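Local coordinates for protein tryptophan--tRNA ligase (Mycoplasma pneumoniae, PDB 2YY5) that probably catalyses, as a homodimeric class I synthetase, the ATP-dependent attachment of tryptophan to its cognate transfer RNA for protein synthesis, at residues 201-206 with 212-217; 153-158 with 189-194; 225-230 with 290-295. The protein carries 1 engineered substitution. All coordinates share one frame; numbering follows the deposited sequence.

Interaction 1 of 3, residues 201-206 with 212-217; sequences KKMSKS and GVIYLD. With WSA (5'-O-[(L-tryptophylamino)sulfonyl]adenosine), chain J; SO4 (sulfate ion), chain H.
Met203 reaches across from the loop 201-206 and lays its long, flexible side chain against Gly212, Val213 and Ile214. Its CB lies near the adenine amino group N6 of the bound tryptophanyl sulfamoyl adenosine. With chi1 at -161° the next atom swings to the far side from the backbone nitrogen and heads for Val213, where Met203 CG lies 3.6 Å from Val213 CG2. Both valine methyls take part, and the two side chains run at a slant to each other. Further out, the sulfur accepts a weak but nearly straight hydrogen bond from the backbone, Ile214 N to Met203 SD at 3.5 Å. A bend at chi3 then turns the methyl CE toward the carbonyl oxygen of Gly212 and, less closely, Ile214 CG1. Methionine suits this place because one unbranched chain offers carbon to valine and a soft acceptor to an N-H. Val213 CG2 also rests on Ser204 O, so the branched residue fills the angle between that carbonyl and the methionine. Beside this apolar patch, a single water bound to Tyr215 OH (2.6 Å) also reaches Ser204 O and so links the two segments.

Other faces of 201-206 meet the ligand and a sulfate ion. Met203 O accepts from WSA N6 at 3.2 Å, and Lys205 holds the sulfate twice, through its backbone N to O3 (2.8 Å) and its NZ to O4 (2.6 Å), with His18 as another partner. The NZ of Lys202 bonds to Ser204 OG at 2.8 Å and reaches the sulfate weakly. A lysine-rich loop whose methionine packs inward while its lysines gather round an anion is the KMSKS signature of class I aminoacyl-tRNA synthetases, where ATP is predicted to bind.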
# COMPACT_ATOMS: atom_id res chain seq x y z
N LYS B 201 -30.14 6.44 -11.88
CA LYS B 201 -28.86 6.38 -11.18
C LYS B 201 -29.09 5.57 -9.90
O LYS B 201 -30.22 5.50 -9.41
CB LYS B 201 -28.43 7.82 -10.85
CG LYS B 201 -27.00 8.00 -10.37
CD LYS B 201 -26.86 9.20 -9.42
CE LYS B 201 -27.39 10.51 -10.02
NZ LYS B 201 -27.32 11.64 -9.04
N LYS B 202 -28.04 4.96 -9.35
CA LYS B 202 -28.19 4.17 -8.12
C LYS B 202 -28.13 5.09 -6.90
O LYS B 202 -27.61 6.20 -6.98
CB LYS B 202 -27.08 3.11 -8.00
CG LYS B 202 -25.69 3.69 -7.74
CD LYS B 202 -24.62 2.61 -7.61
CE LYS B 202 -24.32 2.27 -6.16
NZ LYS B 202 -23.77 3.44 -5.40
N MET B 203 -28.65 4.61 -5.78
CA MET B 203 -28.61 5.41 -4.56
C MET B 203 -27.16 5.46 -4.11
O MET B 203 -26.54 4.42 -3.89
CB MET B 203 -29.47 4.77 -3.47
CG MET B 203 -29.84 5.74 -2.35
SD MET B 203 -31.09 5.12 -1.20
CE MET B 203 -32.55 5.29 -2.18
N SER B 204 -26.61 6.67 -4.00
CA SER B 204 -25.21 6.81 -3.60
C SER B 204 -24.95 7.79 -2.48
O SER B 204 -25.62 8.83 -2.36
CB SER B 204 -24.35 7.22 -4.81
OG SER B 204 -24.22 6.16 -5.74
N LYS B 205 -23.96 7.46 -1.65
CA LYS B 205 -23.58 8.34 -0.56
C LYS B 205 -23.07 9.65 -1.15
O LYS B 205 -23.19 10.71 -0.54
CB LYS B 205 -22.46 7.70 0.27
CG LYS B 205 -22.77 6.33 0.85
CD LYS B 205 -21.83 6.03 2.02
CE LYS B 205 -21.91 4.58 2.48
NZ LYS B 205 -21.06 3.68 1.65
N SER B 206 -22.51 9.57 -2.36
CA SER B 206 -21.95 10.75 -3.02
C SER B 206 -22.93 11.69 -3.72
O SER B 206 -22.56 12.81 -4.07
CB SER B 206 -20.87 10.32 -4.03
OG SER B 206 -21.41 9.59 -5.12
N GLY B 212 -32.84 12.18 -2.92
CA GLY B 212 -32.80 10.94 -3.67
C GLY B 212 -32.27 9.77 -2.86
O GLY B 212 -32.36 8.62 -3.29
N VAL B 213 -31.71 10.06 -1.69
CA VAL B 213 -31.15 9.03 -0.83
C VAL B 213 -31.84 8.92 0.53
O VAL B 213 -32.03 9.92 1.22
CB VAL B 213 -29.64 9.28 -0.59
CG1 VAL B 213 -29.08 8.26 0.40
CG2 VAL B 213 -28.88 9.22 -1.91
N ILE B 214 -32.22 7.70 0.90
CA ILE B 214 -32.85 7.48 2.19
C ILE B 214 -31.73 7.05 3.13
O ILE B 214 -31.25 5.92 3.03
CB ILE B 214 -33.91 6.34 2.13
CG1 ILE B 214 -35.00 6.68 1.11
CG2 ILE B 214 -34.52 6.12 3.52
CD1 ILE B 214 -35.76 7.95 1.41
N TYR B 215 -31.28 7.95 4.00
CA TYR B 215 -30.20 7.63 4.94
C TYR B 215 -30.74 6.80 6.09
O TYR B 215 -31.89 6.96 6.50
CB TYR B 215 -29.56 8.90 5.49
CG TYR B 215 -28.94 9.79 4.43
CD1 TYR B 215 -27.90 9.34 3.63
CD2 TYR B 215 -29.44 11.08 4.21
CE1 TYR B 215 -27.36 10.14 2.62
CE2 TYR B 215 -28.91 11.89 3.20
CZ TYR B 215 -27.87 11.41 2.42
OH TYR B 215 -27.37 12.21 1.42
N LEU B 216 -29.91 5.91 6.61
CA LEU B 216 -30.31 5.05 7.72
C LEU B 216 -30.60 5.85 8.99
O LEU B 216 -31.32 5.39 9.87
CB LEU B 216 -29.23 3.99 7.96
CG LEU B 216 -29.47 2.66 7.22
CD1 LEU B 216 -30.02 2.91 5.83
CD2 LEU B 216 -28.19 1.86 7.16
N ASP B 217 -30.04 7.06 9.09
CA ASP B 217 -30.27 7.90 10.25
C ASP B 217 -31.18 9.08 9.90
O ASP B 217 -31.08 10.16 10.49
CB ASP B 217 -28.95 8.42 10.82
CG ASP B 217 -28.21 9.33 9.86
OD1 ASP B 217 -28.86 9.98 9.03
OD2 ASP B 217 -26.97 9.40 9.96
CD2 WSA J . -15.27 -4.44 0.11
CE3 WSA J . -16.48 -5.12 -0.07
CZ3 WSA J . -16.47 -6.50 -0.22
CH2 WSA J . -15.27 -7.20 -0.19
CZ2 WSA J . -14.07 -6.52 -0.02
CE2 WSA J . -14.07 -5.14 0.14
N11 WSA J . -13.10 -4.25 0.34
CD1 WSA J . -13.63 -3.04 0.44
CG WSA J . -14.95 -3.11 0.31
CB WSA J . -15.92 -1.93 0.39
CA WSA J . -16.68 -1.74 -0.93
NH3 WSA J . -15.74 -1.53 -2.03
C WSA J . -17.60 -0.53 -0.79
O WSA J . -17.14 0.61 -0.87
NS WSA J . -18.89 -0.77 -0.60
S WSA J . -19.62 0.54 0.05
O1S WSA J . -18.98 0.89 1.37
O2S WSA J . -19.47 1.72 -0.87
O5' WSA J . -21.00 0.19 0.23
C5' WSA J . -21.30 -1.00 0.95
C4' WSA J . -22.13 -2.03 0.17
O4' WSA J . -23.35 -1.42 -0.29
C3' WSA J . -21.43 -2.58 -1.07
O3' WSA J . -21.73 -3.97 -1.22
C2' WSA J . -22.11 -1.79 -2.19
O2' WSA J . -22.05 -2.53 -3.41
C1' WSA J . -23.54 -1.80 -1.66
N9 WSA J . -24.36 -0.79 -2.36
C8 WSA J . -24.03 0.50 -2.48
N7 WSA J . -25.01 1.14 -3.11
C5 WSA J . -25.97 0.26 -3.39
C4 WSA J . -25.54 -0.97 -2.92
N3 WSA J . -26.34 -2.04 -3.08
C2 WSA J . -27.52 -1.92 -3.68
N1 WSA J . -27.95 -0.76 -4.14
C6 WSA J . -27.20 0.35 -4.01
N6 WSA J . -27.65 1.52 -4.46
S SO4 H . -22.07 4.07 -1.77
O1 SO4 H . -21.70 3.11 -2.81
O2 SO4 H . -20.93 4.96 -1.48
O3 SO4 H . -23.23 4.86 -2.23
O4 SO4 H . -22.42 3.34 -0.54
O HOH W 1 -25.86 11.15 -0.48

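Interaction 2 of 3, residues 153-158 with 189-194; sequences VGNDQK and DTNRIM. With WSA (5'-O-[(L-tryptophylamino)sulfonyl]adenosine), chain J; SO4 (sulfate ion), chain I.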
# COMPACT_ATOMS: atom_id res chain seq x y z
N VAL B 153 -21.95 -8.67 -2.28
CA VAL B 153 -21.88 -7.23 -2.53
C VAL B 153 -22.95 -6.73 -3.48
O VAL B 153 -23.69 -7.51 -4.07
CB VAL B 153 -20.52 -6.86 -3.15
CG1 VAL B 153 -19.43 -6.92 -2.12
CG2 VAL B 153 -20.22 -7.82 -4.28
N GLY B 154 -23.00 -5.41 -3.63
CA GLY B 154 -23.96 -4.79 -4.53
C GLY B 154 -23.45 -4.89 -5.96
O GLY B 154 -22.28 -5.17 -6.20
N ASN B 155 -24.35 -4.65 -6.91
CA ASN B 155 -24.02 -4.71 -8.32
C ASN B 155 -22.78 -3.90 -8.66
O ASN B 155 -21.89 -4.38 -9.35
CB ASN B 155 -25.19 -4.21 -9.15
CG ASN B 155 -24.94 -4.34 -10.63
OD1 ASN B 155 -24.90 -5.44 -11.17
ND2 ASN B 155 -24.75 -3.20 -11.30
N ASP B 156 -22.74 -2.66 -8.18
CA ASP B 156 -21.64 -1.74 -8.43
C ASP B 156 -20.25 -2.28 -8.12
O ASP B 156 -19.25 -1.71 -8.54
CB ASP B 156 -21.86 -0.46 -7.61
CG ASP B 156 -21.97 -0.75 -6.14
OD1 ASP B 156 -22.90 -1.48 -5.75
OD2 ASP B 156 -21.12 -0.25 -5.37
N GLN B 157 -20.19 -3.39 -7.38
CA GLN B 157 -18.92 -3.99 -7.01
C GLN B 157 -18.45 -5.12 -7.92
O GLN B 157 -17.49 -5.81 -7.59
CB GLN B 157 -18.98 -4.49 -5.57
CG GLN B 157 -19.05 -3.36 -4.57
CD GLN B 157 -17.89 -2.41 -4.72
OE1 GLN B 157 -16.77 -2.73 -4.31
NE2 GLN B 157 -18.14 -1.26 -5.33
N LYS B 158 -19.12 -5.30 -9.06
CA LYS B 158 -18.78 -6.37 -9.99
C LYS B 158 -17.39 -6.29 -10.62
O LYS B 158 -16.67 -7.29 -10.64
CB LYS B 158 -19.82 -6.48 -11.11
CG LYS B 158 -19.43 -7.50 -12.19
CD LYS B 158 -20.51 -7.68 -13.25
CE LYS B 158 -21.62 -8.59 -12.76
NZ LYS B 158 -22.15 -8.15 -11.45
N ASP B 189 -32.78 -9.50 -6.24
CA ASP B 189 -33.69 -8.37 -6.38
C ASP B 189 -33.14 -6.99 -6.02
O ASP B 189 -33.27 -6.05 -6.80
CB ASP B 189 -34.95 -8.60 -5.53
CG ASP B 189 -35.61 -9.94 -5.81
OD1 ASP B 189 -36.02 -10.17 -6.97
OD2 ASP B 189 -35.72 -10.76 -4.87
N THR B 190 -32.52 -6.89 -4.85
CA THR B 190 -32.01 -5.61 -4.34
C THR B 190 -30.53 -5.28 -4.57
O THR B 190 -29.95 -4.48 -3.83
CB THR B 190 -32.27 -5.52 -2.81
OG1 THR B 190 -31.42 -6.46 -2.13
CG2 THR B 190 -33.72 -5.86 -2.48
N ASN B 191 -29.92 -5.86 -5.59
CA ASN B 191 -28.50 -5.61 -5.83
C ASN B 191 -28.18 -4.18 -6.24
O ASN B 191 -27.01 -3.78 -6.28
CB ASN B 191 -27.98 -6.58 -6.88
CG ASN B 191 -28.61 -6.36 -8.23
OD1 ASN B 191 -28.25 -5.43 -8.95
ND2 ASN B 191 -29.58 -7.21 -8.58
N ARG B 192 -29.20 -3.38 -6.53
CA ARG B 192 -28.94 -2.02 -6.95
C ARG B 192 -30.14 -1.10 -6.75
O ARG B 192 -30.92 -0.88 -7.67
CB ARG B 192 -28.53 -2.04 -8.43
CG ARG B 192 -28.09 -0.70 -9.00
CD ARG B 192 -28.06 -0.73 -10.52
NE ARG B 192 -27.74 0.59 -11.08
CZ ARG B 192 -28.14 1.00 -12.28
NH1 ARG B 192 -27.81 2.21 -12.72
NH2 ARG B 192 -28.90 0.21 -13.04
N ILE B 193 -30.29 -0.56 -5.54
CA ILE B 193 -31.39 0.36 -5.27
C ILE B 193 -31.13 1.68 -5.98
O ILE B 193 -30.01 2.21 -5.93
CB ILE B 193 -31.57 0.60 -3.74
CG1 ILE B 193 -32.17 -0.64 -3.09
CG2 ILE B 193 -32.49 1.80 -3.50
CD1 ILE B 193 -31.20 -1.78 -2.97
N MET B 194 -32.15 2.22 -6.64
CA MET B 194 -32.01 3.47 -7.38
C MET B 194 -32.31 4.74 -6.57
O MET B 194 -32.97 4.70 -5.54
CB MET B 194 -32.90 3.43 -8.62
CG MET B 194 -32.72 2.18 -9.48
SD MET B 194 -31.01 1.87 -10.01
CE MET B 194 -31.18 0.16 -10.61
CD2 WSA J . -15.27 -4.44 0.11
CE3 WSA J . -16.48 -5.12 -0.07
CZ3 WSA J . -16.47 -6.50 -0.22
CH2 WSA J . -15.27 -7.20 -0.19
CZ2 WSA J . -14.07 -6.52 -0.02
CE2 WSA J . -14.07 -5.14 0.14
N11 WSA J . -13.10 -4.25 0.34
CD1 WSA J . -13.63 -3.04 0.44
CG WSA J . -14.95 -3.11 0.31
CB WSA J . -15.92 -1.93 0.39
CA WSA J . -16.68 -1.74 -0.93
NH3 WSA J . -15.74 -1.53 -2.03
C WSA J . -17.60 -0.53 -0.79
O WSA J . -17.14 0.61 -0.87
NS WSA J . -18.89 -0.77 -0.60
S WSA J . -19.62 0.54 0.05
O1S WSA J . -18.98 0.89 1.37
O2S WSA J . -19.47 1.72 -0.87
O5' WSA J . -21.00 0.19 0.23
C5' WSA J . -21.30 -1.00 0.95
C4' WSA J . -22.13 -2.03 0.17
O4' WSA J . -23.35 -1.42 -0.29
C3' WSA J . -21.43 -2.58 -1.07
O3' WSA J . -21.73 -3.97 -1.22
C2' WSA J . -22.11 -1.79 -2.19
O2' WSA J . -22.05 -2.53 -3.41
C1' WSA J . -23.54 -1.80 -1.66
N9 WSA J . -24.36 -0.79 -2.36
C8 WSA J . -24.03 0.50 -2.48
N7 WSA J . -25.01 1.14 -3.11
C5 WSA J . -25.97 0.26 -3.39
C4 WSA J . -25.54 -0.97 -2.92
N3 WSA J . -26.34 -2.04 -3.08
C2 WSA J . -27.52 -1.92 -3.68
N1 WSA J . -27.95 -0.76 -4.14
C6 WSA J . -27.20 0.35 -4.01
N6 WSA J . -27.65 1.52 -4.46
S SO4 I . -16.30 1.71 -4.41
O1 SO4 I . -15.78 1.75 -5.78
O2 SO4 I . -16.68 0.33 -4.08
O3 SO4 I . -15.25 2.17 -3.48
O4 SO4 I . -17.47 2.60 -4.32
O HOH W 2 -25.45 -1.28 -6.65
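Asn155 meets the loop 189-194 at Asn191 and Arg192, directly beside the adenosine end of the bound ligand. Along that loop, Thr190 comes first: its carbonyl oxygen borders C2 of the adenine, while its hydroxyl is tied back to Leu23 O. Asn191 carries most of the contact. Its carbonyl oxygen receives the backbone N-H of Asn155 at 2.9 Å in an almost straight bond (173°), with the donor tilted 21° from the carbonyl plane. The same oxygen takes a water, 3.0 Å from Asn191 O, that also donates to Asp156 OD1. The two asparagine side chains run next to each other in the same direction, their amide planes 51° apart, and Asn191 OD1 comes to the aliphatic CB of Asn155. Their polar ends have other partners: Asn191 ND2 bonds to Asn187 O, and Asn155 OD1 accepts from Gln186 NE2.

Facing them, residues 154-157 read Gly-Asn-Asp-Gln, a GxDQ sequence, as in the tryptophanyl and tyrosyl synthetases of class I, on the nucleotide-binding fold of these enzymes. Gly154, whose lack of a side chain lets the ribose come close, gives its N-H to WSA O3' at 3.1 Å. Asp156 OD1 accepts from WSA O2' at 2.7 Å, and Gln157 OE1 from the tryptophanyl amino group NH3 at 2.8 Å.

Next along the loop, Arg192 sets its CB against that of Asn155. Ile193 reads the adenine edge with its backbone, giving its N to WSA N1 (2.7 Å) and taking WSA N6 on its O (2.9 Å), a pattern that recognises adenine, while its CD1 methyl packs near N1 and C2. Met194 then lays its sulfur over one face of the Arg192 guanidinium, displaced toward the rim.

Interaction 3 of 3, residues 225-230 with 290-295; sequences KKIRQA and ALTEAT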
# COMPACT_ATOMS: atom_id res chain seq x y z
N LYS B 225 -41.15 13.00 3.56
CA LYS B 225 -41.04 13.98 2.48
C LYS B 225 -40.31 13.43 1.25
O LYS B 225 -40.76 13.62 0.11
CB LYS B 225 -40.32 15.24 2.97
CG LYS B 225 -40.34 16.39 1.96
CD LYS B 225 -39.31 17.48 2.28
CE LYS B 225 -37.88 17.02 1.99
NZ LYS B 225 -36.85 18.08 2.22
N LYS B 226 -39.19 12.76 1.47
CA LYS B 226 -38.40 12.23 0.36
C LYS B 226 -39.15 11.25 -0.53
O LYS B 226 -39.03 11.31 -1.75
CB LYS B 226 -37.13 11.55 0.90
CG LYS B 226 -36.15 12.52 1.50
CD LYS B 226 -34.89 11.84 1.95
CE LYS B 226 -33.88 12.88 2.38
NZ LYS B 226 -32.60 12.27 2.79
N ILE B 227 -39.91 10.36 0.09
CA ILE B 227 -40.66 9.37 -0.64
C ILE B 227 -41.85 9.99 -1.36
O ILE B 227 -42.12 9.65 -2.52
CB ILE B 227 -41.10 8.23 0.30
CG1 ILE B 227 -39.85 7.46 0.76
CG2 ILE B 227 -42.07 7.30 -0.39
CD1 ILE B 227 -40.06 6.57 1.95
N ARG B 228 -42.53 10.91 -0.69
CA ARG B 228 -43.68 11.58 -1.29
C ARG B 228 -43.28 12.29 -2.58
O ARG B 228 -44.09 12.45 -3.48
CB ARG B 228 -44.25 12.62 -0.34
CG ARG B 228 -45.48 13.33 -0.89
CD ARG B 228 -46.73 12.68 -0.36
NE ARG B 228 -46.75 12.78 1.10
CZ ARG B 228 -47.69 12.25 1.88
NH1 ARG B 228 -47.62 12.39 3.20
NH2 ARG B 228 -48.69 11.56 1.34
N GLN B 229 -42.02 12.71 -2.65
CA GLN B 229 -41.49 13.42 -3.81
C GLN B 229 -40.76 12.52 -4.80
O GLN B 229 -40.22 13.01 -5.80
CB GLN B 229 -40.50 14.50 -3.36
CG GLN B 229 -40.97 15.45 -2.28
CD GLN B 229 -39.83 16.28 -1.75
OE1 GLN B 229 -38.85 15.75 -1.20
NE2 GLN B 229 -39.92 17.59 -1.91
N ALA B 230 -40.72 11.22 -4.53
CA ALA B 230 -40.03 10.29 -5.42
C ALA B 230 -40.55 10.45 -6.84
O ALA B 230 -41.76 10.38 -7.08
CB ALA B 230 -40.23 8.85 -4.94
N ALA B 290 -47.39 3.21 1.24
CA ALA B 290 -47.00 1.91 1.75
C ALA B 290 -45.48 1.79 1.88
O ALA B 290 -44.97 1.14 2.80
CB ALA B 290 -47.54 0.81 0.85
N LEU B 291 -44.77 2.43 0.95
CA LEU B 291 -43.31 2.41 0.97
C LEU B 291 -42.82 3.21 2.16
O LEU B 291 -41.86 2.82 2.83
CB LEU B 291 -42.75 3.01 -0.32
CG LEU B 291 -41.23 3.08 -0.42
CD1 LEU B 291 -40.64 1.68 -0.28
CD2 LEU B 291 -40.82 3.73 -1.74
N THR B 292 -43.49 4.33 2.43
CA THR B 292 -43.12 5.19 3.54
C THR B 292 -43.32 4.51 4.89
O THR B 292 -42.57 4.76 5.83
CB THR B 292 -43.92 6.52 3.53
OG1 THR B 292 -43.52 7.30 2.40
CG2 THR B 292 -43.66 7.31 4.80
N GLU B 293 -44.33 3.65 4.99
CA GLU B 293 -44.59 2.95 6.25
C GLU B 293 -43.56 1.85 6.48
O GLU B 293 -42.98 1.76 7.56
CB GLU B 293 -46.00 2.36 6.25
CG GLU B 293 -46.46 1.81 7.60
CD GLU B 293 -47.82 1.13 7.51
OE1 GLU B 293 -48.76 1.75 6.97
OE2 GLU B 293 -47.95 -0.02 7.99
N ALA B 294 -43.34 1.01 5.47
CA ALA B 294 -42.37 -0.07 5.59
C ALA B 294 -41.00 0.53 5.90
O ALA B 294 -40.25 0.01 6.73
CB ALA B 294 -42.31 -0.85 4.29
N THR B 295 -40.68 1.63 5.24
CA THR B 295 -39.40 2.29 5.45
C THR B 295 -39.27 2.88 6.85
O THR B 295 -38.29 2.60 7.54
CB THR B 295 -39.19 3.40 4.42
OG1 THR B 295 -39.27 2.83 3.10
CG2 THR B 295 -37.82 4.04 4.61
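Leu291 O is gripped twice by Thr295, one turn further along the same helix: by the backbone, with Thr295 N at 2.9 Å, and by the hydroxyl, with Thr295 OG1 at 2.6 Å. The two donors arrive from opposite faces of the carbonyl plane, and the hydroxyl stands 34° out of it. Threonine can add this second bond because its chi1 of -57° places OG1 beside its own backbone nitrogen, close to the carbonyl of the preceding turn. With the hydroxyl so occupied, Thr295 can border an apolar neighbour in a buried place.

That neighbour is Ile227, which points from the last turn of its helix into the surface made by Leu291, Thr292 and Thr295. Its two branches divide the work. Ile227 CG2 packs on Leu291 CD2 at 4.0 Å and also lies against the hydroxyl oxygen of Thr292, whereas the longer arm carries Ile227 CD1 over the backbone of Thr292, 3.7 Å from its CA, and on toward CB and OG1 of Thr295. The beta-branched isoleucine thus covers three residues spread over one helical turn. Thr292 OG1 makes its hydrogen bond to Lys288 O, again one turn back, so it too can lie against carbon.

The contact joins the end of helix 220-228 to the long helix 284-308. Val224 and Val223 of the first helix touch Thr292 and Thr295. Lys288, on the second helix, ties the two together through NZ, which bonds to Arg228 O and Ala230 O, and helix 246-259 packs against Leu291 and Thr295 through Met251, Ile254 and Leu258.

Overall arrangement
Interactions 1 and 2 both touch the bound tryptophanyl sulfamoyl adenosine and join directly through Met203 N, 2.8 Å from Ile193 O. Segment 189-194 and both segments of interaction 1 belong to one long loop between strand 183-185 and helix 220-228; interaction 3 begins on that helix. Interaction 2 is the more polar and only partly buried, built on backbone bonds, water and amides. Interaction 1 is buried, with sulfur and valine at the contact itself and lysines round a sulfate beside it. Interaction 3 is buried helix packing without ligand, its centre about 23 Å from the centre of the chain. Lys226 connects it to interaction 1 by bonding to Val213 O.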